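Local structure of putative transcriptional regulator (Streptomyces coelicolor A3, 2PQQ) at residues Glu30-Arg35 / Glu100-Ala105. The protein is probably a cAMP-responsive transcription factor of the CRP family, represented here by its N-terminal domain, the part expected to bind the nucleotide. Numbering follows the deposited sequence. Where two conformers were deposited one is given.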
loop_
_atom_site.group_PDB
_atom_site.type_symbol
_atom_site.label_atom_id
_atom_site.label_comp_id
_atom_site.label_asym_id
_atom_site.label_seq_id
_atom_site.Cartn_x
_atom_site.Cartn_y
_atom_site.Cartn_z
ATOM N N GLU A 30 -4.967 -30.516 -15.415
ATOM C CA GLU A 30 -5.043 -29.807 -16.684
ATOM C C GLU A 30 -6.457 -29.270 -16.855
ATOM O O GLU A 30 -7.423 -29.963 -16.562
ATOM C CB GLU A 30 -4.750 -30.767 -17.841
ATOM C CG GLU A 30 -3.377 -30.620 -18.471
ATOM C CD GLU A 30 -3.362 -29.525 -19.530
ATOM O OE1 GLU A 30 -3.294 -28.328 -19.143
ATOM O OE2 GLU A 30 -3.421 -29.870 -20.744
ATOM N N VAL A 31 -6.562 -28.023 -17.296
ATOM C CA VAL A 31 -7.841 -27.410 -17.645
ATOM C C VAL A 31 -7.687 -26.840 -19.078
ATOM O O VAL A 31 -6.645 -26.285 -19.409
ATOM C CB VAL A 31 -8.234 -26.302 -16.605
ATOM C CG1 VAL A 31 -9.515 -25.612 -17.004
ATOM C CG2 VAL A 31 -8.388 -26.892 -15.200
ATOM N N THR A 32 -8.690 -27.013 -19.935
ATOM C CA THR A 32 -8.654 -26.373 -21.253
ATOM C C THR A 32 -9.980 -25.670 -21.532
ATOM O O THR A 32 -11.056 -26.220 -21.309
ATOM C CB THR A 32 -8.207 -27.360 -22.402
ATOM O OG1 THR A 32 -8.575 -26.848 -23.700
ATOM C CG2 THR A 32 -8.831 -28.722 -22.207
ATOM N N LEU A 33 -9.875 -24.425 -21.968
ATOM C CA LEU A 33 -11.022 -23.594 -22.236
ATOM C C LEU A 33 -11.063 -23.304 -23.725
ATOM O O LEU A 33 -10.023 -23.098 -24.329
ATOM C CB LEU A 33 -10.875 -22.266 -21.499
ATOM C CG LEU A 33 -10.640 -22.241 -20.009
ATOM C CD1 LEU A 33 -10.429 -20.794 -19.566
ATOM C CD2 LEU A 33 -11.845 -22.854 -19.350
ATOM N N ALA A 34 -12.259 -23.302 -24.302
ATOM C CA ALA A 34 -12.487 -22.717 -25.621
ATOM C C ALA A 34 -12.688 -21.209 -25.470
ATOM O O ALA A 34 -13.045 -20.720 -24.394
ATOM C CB ALA A 34 -13.708 -23.333 -26.281
ATOM N N ARG A 35 -12.475 -20.475 -26.551
ATOM C CA ARG A 35 -12.702 -19.030 -26.568
ATOM C C ARG A 35 -14.118 -18.684 -26.094
ATOM O O ARG A 35 -15.107 -19.304 -26.522
ATOM C CB ARG A 35 -12.438 -18.483 -27.973
ATOM C CG ARG A 35 -12.723 -17.002 -28.162
ATOM C CD ARG A 35 -12.534 -16.582 -29.625
ATOM N NE ARG A 35 -11.276 -15.864 -29.833
ATOM C CZ ARG A 35 -10.196 -16.355 -30.440
ATOM N NH1 ARG A 35 -10.191 -17.587 -30.932
ATOM N NH2 ARG A 35 -9.113 -15.599 -30.566
ATOM N N GLU A 100 -8.289 -20.094 -27.290
ATOM C CA GLU A 100 -8.057 -21.416 -26.740
ATOM C C GLU A 100 -7.076 -21.230 -25.588
ATOM O O GLU A 100 -6.031 -20.605 -25.755
ATOM C CB GLU A 100 -7.444 -22.345 -27.788
ATOM C CG GLU A 100 -7.252 -23.769 -27.286
ATOM C CD GLU A 100 -5.858 -24.297 -27.531
ATOM O OE1 GLU A 100 -5.532 -24.663 -28.690
ATOM O OE2 GLU A 100 -5.086 -24.365 -26.551
ATOM N N VAL A 101 -7.431 -21.735 -24.413
ATOM C CA VAL A 101 -6.562 -21.620 -23.249
ATOM C C VAL A 101 -6.321 -22.993 -22.615
ATOM O O VAL A 101 -7.229 -23.820 -22.532
ATOM C CB VAL A 101 -7.153 -20.670 -22.160
ATOM C CG1 VAL A 101 -6.177 -20.491 -20.994
ATOM C CG2 VAL A 101 -7.510 -19.293 -22.761
ATOM N N LYS A 102 -5.092 -23.216 -22.170
ATOM C CA LYS A 102 -4.776 -24.347 -21.309
ATOM C C LYS A 102 -4.138 -23.802 -20.045
ATOM O O LYS A 102 -3.390 -22.801 -20.087
ATOM C CB LYS A 102 -3.842 -25.331 -22.010
ATOM C CG LYS A 102 -4.507 -26.128 -23.123
ATOM C CD LYS A 102 -3.521 -27.079 -23.810
ATOM C CE LYS A 102 -4.025 -27.555 -25.169
ATOM N NZ LYS A 102 -5.300 -28.349 -25.077
ATOM N N LEU A 103 -4.480 -24.435 -18.922
ATOM C CA LEU A 103 -4.000 -24.040 -17.604
ATOM C C LEU A 103 -3.665 -25.281 -16.776
ATOM O O LEU A 103 -4.181 -26.371 -17.043
ATOM C CB LEU A 103 -5.062 -23.240 -16.826
ATOM C CG LEU A 103 -5.922 -22.161 -17.498
ATOM C CD1 LEU A 103 -7.270 -22.738 -17.835
ATOM C CD2 LEU A 103 -6.094 -20.993 -16.567
ATOM N N LEU A 104 -2.819 -25.095 -15.771
ATOM C CA LEU A 104 -2.597 -26.122 -14.757
ATOM C C LEU A 104 -3.160 -25.572 -13.455
ATOM O O LEU A 104 -2.884 -24.430 -13.121
ATOM C CB LEU A 104 -1.101 -26.389 -14.620
ATOM C CG LEU A 104 -0.532 -27.178 -15.806
ATOM C CD1 LEU A 104 1.000 -27.260 -15.720
ATOM C CD2 LEU A 104 -1.161 -28.570 -15.876
ATOM N N ALA A 105 -3.937 -26.362 -12.736
ATOM C CA ALA A 105 -4.604 -25.880 -11.523
ATOM C C ALA A 105 -4.105 -26.610 -10.289
ATOM O O ALA A 105 -3.901 -27.826 -10.326
ATOM C CB ALA A 105 -6.109 -26.075 -11.663
#
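Val-31 and Leu-103 form a hydrogen-bonded antiparallel pair, with Val-31 N giving to Leu-103 O and Leu-103 N to Val-31 O, both at 2.9 Å. Leu-33 and Val-101 repeat the pattern. Leu-33 N reaches Val-101 O at 2.8 Å, and the return bond from Val-101 N to Leu-33 O is nearly straight (175°). Between the two pairs, the CA atoms of Thr-32 and Lys-102 lie 4.4 Å apart without mutual backbone bonds.

Val-31, Leu-33, Val-101 and Leu-103 share the apolar face. Leu-103 CD1 touches Val-31 CG1 at 3.7 Å and Leu-33 CG at 4.0 Å, bridging the two residues. Leu-33 and Val-101 lie side by side and meet through their CB atoms. Leu-39 of strand 38-40 packs on Leu-33 and Leu-103, and Tyr-50 also touches Leu-103.

The other face carries Glu-30, Thr-32, Lys-102 and Leu-104. Lys-102 runs alongside Thr-32, its CG 4.0 Å from Thr-32 CB. The Glu-30 chain bends at chi2 (-85°), which folds it back over the partner strand. Glu-30 OE2 lies near Lys-102 CD but stays 5.0 Å from Lys-102 NZ, so the opposite charges are close without being in contact.

On its far edge, strand 101-107 bonds to strand 45-54 through Lys-102 and Leu-104. This places it between two antiparallel neighbours, as expected in the beta-roll of a cyclic nucleotide-binding domain.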